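Local coordinates for Rik1-associated factor 1 (Schizosaccharomyces pombe, PDB 4O9D), which forms part of the Clr4 methyltransferase complex, which ubiquitylates histone H3 and methylates it to form H3K9me, establishing heterochromatin, at residues 98-112 against 130-144. Sequence-based numbering, arbitrary orientation.
Sequences SKGNLFLYTGAFDNA and TDYIHKLALSDDDLL. With EDO (1,2-ethanediol), chain D.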
loop_
_atom_site.group_PDB
_atom_site.type_symbol
_atom_site.label_atom_id
_atom_site.label_comp_id
_atom_site.label_asym_id
_atom_site.label_seq_id
_atom_site.Cartn_x
_atom_site.Cartn_y
_atom_site.Cartn_z
ATOM N N SER A 98 12.481 -2.214 -7.869
ATOM C CA SER A 98 12.929 -1.296 -8.904
ATOM C C SER A 98 12.406 -1.678 -10.273
ATOM O O SER A 98 12.212 -2.862 -10.569
ATOM C CB SER A 98 14.463 -1.280 -8.936
ATOM O OG SER A 98 14.908 -0.676 -10.119
ATOM N N LYS A 99 12.196 -0.684 -11.134
ATOM C CA LYS A 99 11.688 -0.954 -12.487
ATOM C C LYS A 99 12.702 -1.760 -13.325
ATOM O O LYS A 99 12.325 -2.454 -14.272
ATOM C CB LYS A 99 11.325 0.354 -13.195
ATOM C CG LYS A 99 10.228 1.154 -12.484
ATOM C CD LYS A 99 9.031 0.265 -12.137
ATOM C CE LYS A 99 7.803 1.092 -11.729
ATOM N NZ LYS A 99 6.558 0.250 -11.672
ATOM N N GLY A 100 13.982 -1.663 -12.974
ATOM C CA GLY A 100 15.024 -2.437 -13.640
ATOM C C GLY A 100 15.180 -3.855 -13.086
ATOM O O GLY A 100 16.045 -4.613 -13.527
ATOM N N ASN A 101 14.350 -4.207 -12.107
ATOM C CA ASN A 101 14.324 -5.564 -11.550
ATOM C C ASN A 101 15.563 -5.978 -10.756
ATOM O O ASN A 101 15.679 -7.143 -10.371
ATOM C CB ASN A 101 14.113 -6.609 -12.663
ATOM C CG ASN A 101 12.695 -6.607 -13.231
ATOM O OD1 ASN A 101 11.783 -7.238 -12.676
ATOM N ND2 ASN A 101 12.515 -5.941 -14.366
ATOM N N LEU A 102 16.496 -5.066 -10.501
ATOM C CA LEU A 102 17.698 -5.458 -9.757
ATOM C C LEU A 102 17.590 -5.221 -8.256
ATOM O O LEU A 102 18.229 -5.920 -7.457
ATOM C CB LEU A 102 18.926 -4.723 -10.301
ATOM C CG LEU A 102 19.451 -5.264 -11.628
ATOM C CD1 LEU A 102 20.720 -4.520 -12.033
ATOM C CD2 LEU A 102 19.704 -6.770 -11.523
ATOM N N PHE A 103 16.786 -4.236 -7.860
ATOM C CA PHE A 103 16.847 -3.756 -6.484
ATOM C C PHE A 103 15.488 -3.719 -5.810
ATOM O O PHE A 103 14.458 -3.650 -6.481
ATOM C CB PHE A 103 17.476 -2.351 -6.458
ATOM C CG PHE A 103 18.882 -2.314 -7.032
ATOM C CD1 PHE A 103 19.957 -2.806 -6.299
ATOM C CD2 PHE A 103 19.117 -1.810 -8.307
ATOM C CE1 PHE A 103 21.254 -2.793 -6.830
ATOM C CE2 PHE A 103 20.408 -1.796 -8.844
ATOM C CZ PHE A 103 21.472 -2.282 -8.105
ATOM N N LEU A 104 15.514 -3.780 -4.480
ATOM C CA LEU A 104 14.326 -3.601 -3.655
ATOM C C LEU A 104 14.495 -2.344 -2.784
ATOM O O LEU A 104 15.509 -2.192 -2.110
ATOM C CB LEU A 104 14.118 -4.821 -2.758
ATOM C CG LEU A 104 12.964 -4.747 -1.749
ATOM C CD1 LEU A 104 11.597 -4.739 -2.454
ATOM C CD2 LEU A 104 13.031 -5.898 -0.701
ATOM N N TYR A 105 13.494 -1.460 -2.794
ATOM C CA TYR A 105 13.498 -0.269 -1.948
ATOM C C TYR A 105 12.573 -0.459 -0.728
ATOM O O TYR A 105 11.404 -0.855 -0.883
ATOM C CB TYR A 105 13.022 0.941 -2.772
ATOM C CG TYR A 105 13.761 1.165 -4.075
ATOM C CD1 TYR A 105 15.137 1.372 -4.085
ATOM C CD2 TYR A 105 13.086 1.209 -5.289
ATOM C CE1 TYR A 105 15.821 1.597 -5.271
ATOM C CE2 TYR A 105 13.756 1.433 -6.489
ATOM C CZ TYR A 105 15.133 1.638 -6.476
ATOM O OH TYR A 105 15.836 1.876 -7.658
ATOM N N THR A 106 13.075 -0.190 0.479
ATOM C CA THR A 106 12.234 -0.316 1.680
ATOM C C THR A 106 12.247 0.925 2.564
ATOM O O THR A 106 13.234 1.701 2.585
ATOM C CB THR A 106 12.627 -1.512 2.594
ATOM O OG1 THR A 106 13.979 -1.353 3.035
ATOM C CG2 THR A 106 12.461 -2.855 1.887
ATOM N N GLY A 107 11.144 1.110 3.290
ATOM C CA GLY A 107 10.992 2.206 4.231
ATOM C C GLY A 107 10.569 1.658 5.590
ATOM O O GLY A 107 9.892 0.653 5.672
ATOM N N ALA A 108 10.965 2.311 6.668
ATOM C CA ALA A 108 10.612 1.800 7.979
ATOM C C ALA A 108 10.553 2.883 9.054
ATOM O O ALA A 108 10.872 4.064 8.827
ATOM C CB ALA A 108 11.611 0.688 8.406
ATOM N N PHE A 109 10.201 2.424 10.249
ATOM C CA PHE A 109 10.035 3.272 11.411
ATOM C C PHE A 109 11.386 3.550 12.101
ATOM O O PHE A 109 11.444 4.113 13.203
ATOM C CB PHE A 109 9.044 2.617 12.375
ATOM C CG PHE A 109 7.606 2.738 11.955
ATOM C CD1 PHE A 109 7.261 3.254 10.705
ATOM C CD2 PHE A 109 6.589 2.333 12.818
ATOM C CE1 PHE A 109 5.935 3.376 10.328
ATOM C CE2 PHE A 109 5.258 2.453 12.446
ATOM C CZ PHE A 109 4.934 2.976 11.200
ATOM N N ASP A 110 12.475 3.198 11.434
ATOM C CA ASP A 110 13.795 3.685 11.852
ATOM C C ASP A 110 14.192 4.998 11.153
ATOM O O ASP A 110 15.310 5.480 11.332
ATOM C CB ASP A 110 14.863 2.622 11.601
ATOM C CG ASP A 110 15.097 2.379 10.129
ATOM O OD1 ASP A 110 14.190 2.711 9.325
ATOM O OD2 ASP A 110 16.178 1.846 9.781
ATOM N N ASN A 111 13.274 5.580 10.374
ATOM C CA ASN A 111 13.542 6.823 9.634
ATOM C C ASN A 111 14.456 6.685 8.420
ATOM O O ASN A 111 15.010 7.677 7.980
ATOM C CB ASN A 111 14.181 7.898 10.546
ATOM C CG ASN A 111 13.349 8.198 11.775
ATOM O OD1 ASN A 111 12.239 7.658 11.954
ATOM N ND2 ASN A 111 13.880 9.057 12.641
ATOM N N ALA A 112 14.639 5.477 7.896
ATOM C CA ALA A 112 15.600 5.275 6.807
ATOM C C ALA A 112 14.960 4.673 5.559
ATOM O O ALA A 112 14.052 3.868 5.664
ATOM C CB ALA A 112 16.779 4.388 7.290
ATOM N N THR A 130 13.990 12.602 9.408
ATOM C CA THR A 130 14.093 12.737 10.854
ATOM C C THR A 130 12.939 12.046 11.603
ATOM O O THR A 130 12.838 12.126 12.834
ATOM C CB THR A 130 14.174 14.226 11.230
ATOM O OG1 THR A 130 13.020 14.917 10.723
ATOM C CG2 THR A 130 15.438 14.843 10.614
ATOM N N ASP A 131 12.071 11.348 10.873
ATOM C CA ASP A 131 10.964 10.645 11.522
ATOM C C ASP A 131 10.578 9.447 10.625
ATOM O O ASP A 131 11.186 9.234 9.567
ATOM C CB ASP A 131 9.789 11.618 11.739
ATOM C CG ASP A 131 8.901 11.250 12.933
ATOM O OD1 ASP A 131 8.969 10.121 13.462
ATOM O OD2 ASP A 131 8.098 12.119 13.343
ATOM N N TYR A 132 9.615 8.654 11.068
ATOM C CA TYR A 132 9.239 7.433 10.346
ATOM C C TYR A 132 9.035 7.693 8.861
ATOM O O TYR A 132 8.497 8.739 8.458
ATOM C CB TYR A 132 7.923 6.864 10.864
ATOM C CG TYR A 132 7.892 6.487 12.324
ATOM C CD1 TYR A 132 9.060 6.349 13.057
ATOM C CD2 TYR A 132 6.677 6.242 12.962
ATOM C CE1 TYR A 132 9.022 5.991 14.392
ATOM C CE2 TYR A 132 6.632 5.899 14.299
ATOM C CZ TYR A 132 7.808 5.776 15.006
ATOM O OH TYR A 132 7.765 5.415 16.331
ATOM N N ILE A 133 9.480 6.741 8.050
ATOM C CA ILE A 133 9.028 6.670 6.666
ATOM C C ILE A 133 7.607 6.092 6.682
ATOM O O ILE A 133 7.375 5.071 7.328
ATOM C CB ILE A 133 9.929 5.762 5.829
ATOM C CG1 ILE A 133 11.404 6.198 5.974
ATOM C CG2 ILE A 133 9.487 5.799 4.351
ATOM C CD1 ILE A 133 11.679 7.702 5.651
ATOM N N HIS A 134 6.669 6.728 5.985
ATOM C CA HIS A 134 5.285 6.183 5.892
ATOM C C HIS A 134 4.873 5.562 4.540
ATOM O O HIS A 134 4.010 4.686 4.510
ATOM C CB HIS A 134 4.257 7.285 6.239
ATOM C CG HIS A 134 4.093 7.525 7.711
ATOM N ND1 HIS A 134 3.487 8.658 8.219
ATOM C CD2 HIS A 134 4.443 6.775 8.785
ATOM C CE1 HIS A 134 3.447 8.579 9.539
ATOM N NE2 HIS A 134 4.030 7.452 9.907
ATOM N N LYS A 135 5.414 6.048 3.422
ATOM C CA LYS A 135 5.017 5.517 2.096
ATOM C C LYS A 135 6.097 5.682 1.044
ATOM O O LYS A 135 6.915 6.608 1.117
ATOM C CB LYS A 135 3.756 6.203 1.562
ATOM C CG LYS A 135 2.895 5.302 0.650
ATOM C CD LYS A 135 2.102 4.266 1.432
ATOM C CE LYS A 135 1.244 3.400 0.486
ATOM N NZ LYS A 135 2.072 2.733 -0.577
ATOM N N LEU A 136 6.096 4.785 0.063
ATOM C CA LEU A 136 6.966 4.907 -1.108
ATOM C C LEU A 136 6.172 4.854 -2.396
ATOM O O LEU A 136 5.167 4.171 -2.466
ATOM C CB LEU A 136 7.973 3.747 -1.161
ATOM C CG LEU A 136 8.975 3.666 -0.020
ATOM C CD1 LEU A 136 9.819 2.380 -0.165
ATOM C CD2 LEU A 136 9.843 4.923 -0.007
ATOM N N ALA A 137 6.650 5.562 -3.412
ATOM C CA ALA A 137 6.114 5.472 -4.762
ATOM C C ALA A 137 7.297 5.460 -5.701
ATOM O O ALA A 137 8.372 5.984 -5.342
ATOM C CB ALA A 137 5.236 6.660 -5.079
ATOM N N LEU A 138 7.076 4.912 -6.903
ATOM C CA LEU A 138 8.122 4.736 -7.920
ATOM C C LEU A 138 7.633 5.177 -9.309
ATOM O O LEU A 138 6.554 4.764 -9.775
ATOM C CB LEU A 138 8.544 3.260 -7.944
ATOM C CG LEU A 138 9.842 2.878 -8.650
ATOM C CD1 LEU A 138 11.035 3.595 -8.043
ATOM C CD2 LEU A 138 10.055 1.362 -8.572
ATOM N N SER A 139 8.410 6.016 -9.979
ATOM C CA SER A 139 7.991 6.542 -11.282
ATOM C C SER A 139 8.306 5.547 -12.379
ATOM O O SER A 139 8.996 4.553 -12.142
ATOM C CB SER A 139 8.715 7.855 -11.586
ATOM O OG SER A 139 10.024 7.599 -12.071
ATOM N N ASP A 140 7.837 5.835 -13.586
ATOM C CA ASP A 140 8.129 4.986 -14.737
ATOM C C ASP A 140 9.631 4.887 -14.970
ATOM O O ASP A 140 10.099 3.886 -15.504
ATOM C CB ASP A 140 7.475 5.524 -16.012
ATOM C CG ASP A 140 5.959 5.417 -15.987
ATOM O OD1 ASP A 140 5.412 4.646 -15.153
ATOM O OD2 ASP A 140 5.330 6.102 -16.824
ATOM N N ASP A 141 10.377 5.923 -14.580
ATOM C CA ASP A 141 11.838 5.922 -14.757
ATOM C C ASP A 141 12.592 5.621 -13.463
ATOM O O ASP A 141 13.731 6.069 -13.292
ATOM C CB ASP A 141 12.329 7.268 -15.322
ATOM C CG ASP A 141 11.939 7.469 -16.782
ATOM O OD1 ASP A 141 11.558 6.475 -17.437
ATOM O OD2 ASP A 141 12.020 8.618 -17.281
ATOM N N ASP A 142 11.953 4.876 -12.560
ATOM C CA ASP A 142 12.578 4.405 -11.321
ATOM C C ASP A 142 12.977 5.518 -10.323
ATOM O O ASP A 142 13.814 5.282 -9.451
ATOM C CB ASP A 142 13.809 3.511 -11.618
ATOM C CG ASP A 142 14.081 2.487 -10.490
ATOM O OD1 ASP A 142 13.118 1.772 -10.116
ATOM O OD2 ASP A 142 15.232 2.392 -9.968
ATOM N N LEU A 143 12.389 6.709 -10.442
ATOM C CA LEU A 143 12.551 7.750 -9.425
ATOM C C LEU A 143 11.724 7.345 -8.215
ATOM O O LEU A 143 10.553 6.947 -8.353
ATOM C CB LEU A 143 12.080 9.108 -9.952
ATOM C CG LEU A 143 12.407 10.373 -9.146
ATOM C CD1 LEU A 143 13.949 10.607 -8.991
ATOM C CD2 LEU A 143 11.725 11.589 -9.807
ATOM N N LEU A 144 12.317 7.431 -7.033
ATOM C CA LEU A 144 11.634 6.972 -5.820
ATOM C C LEU A 144 11.084 8.144 -4.977
ATOM O O LEU A 144 11.844 9.031 -4.577
ATOM C CB LEU A 144 12.588 6.115 -4.998
ATOM C CG LEU A 144 12.034 5.518 -3.703
ATOM C CD1 LEU A 144 11.032 4.463 -4.012
ATOM C CD2 LEU A 144 13.172 4.949 -2.843
HETATM C C1 EDO D . 17.835 7.307 14.620
HETATM O O1 EDO D . 18.230 8.184 13.564
HETATM C C2 EDO D . 16.355 6.970 14.466
HETATM O O2 EDO D . 16.238 5.590 14.095
#
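Strand 103-108 and strand 133-138 face each other from adjacent blades of a beta-propeller, Ala108 beside Ile133. Their short axes come within 5.7 Å and run roughly antiparallel, at 151°. They belong to different sheets. One backbone bond joins them, from Ile133 N to Ala108 O at 3.1 Å. Ala108 O also accepts from Asn111 N, across the opposite face of its carbonyl plane, and so ties the type I turn 108-111 to the next blade.

At this end the rings of Phe109 and Tyr132 form an offset stack, nearly parallel, with centroids 4.2 Å apart. Tyr132 CD2 sits over the centre of the Phe109 ring. Ile133 O lies at the edge of that ring, in its plane. CG2 of Ile133 packs on Gly107 CA, while CG1 rests 3.5 Å from Ala112 O. Further along, Leu136 CD1 lies against the backbone of Tyr105 and Gly107.

At the far end Asp142 reaches across from the turn 139-142. Its CG stands opposite the backbone N (chi1 -153°), which carries the carboxylate to the other segment. Asp142 OD1 accepts from Lys99 N at 2.8 Å, nearly straight but from above the carboxylate plane. The model puts Tyr105 OH only 2.4 Å from Asp142 OD2, too short to be trusted in detail; the hydroxyl also hydrogen-bonds Thr158. The Tyr105 ring is turned 38° from the carboxylate, and Leu138 CD1 and Leu144 CD2 pack against it. CD2 of Leu138 meets the aliphatic chain of Lys99.

Strand 103-108 lies between strands 87-97 and 113-117, in the blade containing the first WD repeat. Strand 133-138 begins the following blade, pairs with strand 144-148, and is flanked by strand 182-189, where Ala137 touches Ile186 and Phe188. From strand 87-97, Asp94 bridges the blades through a salt bridge to Lys135.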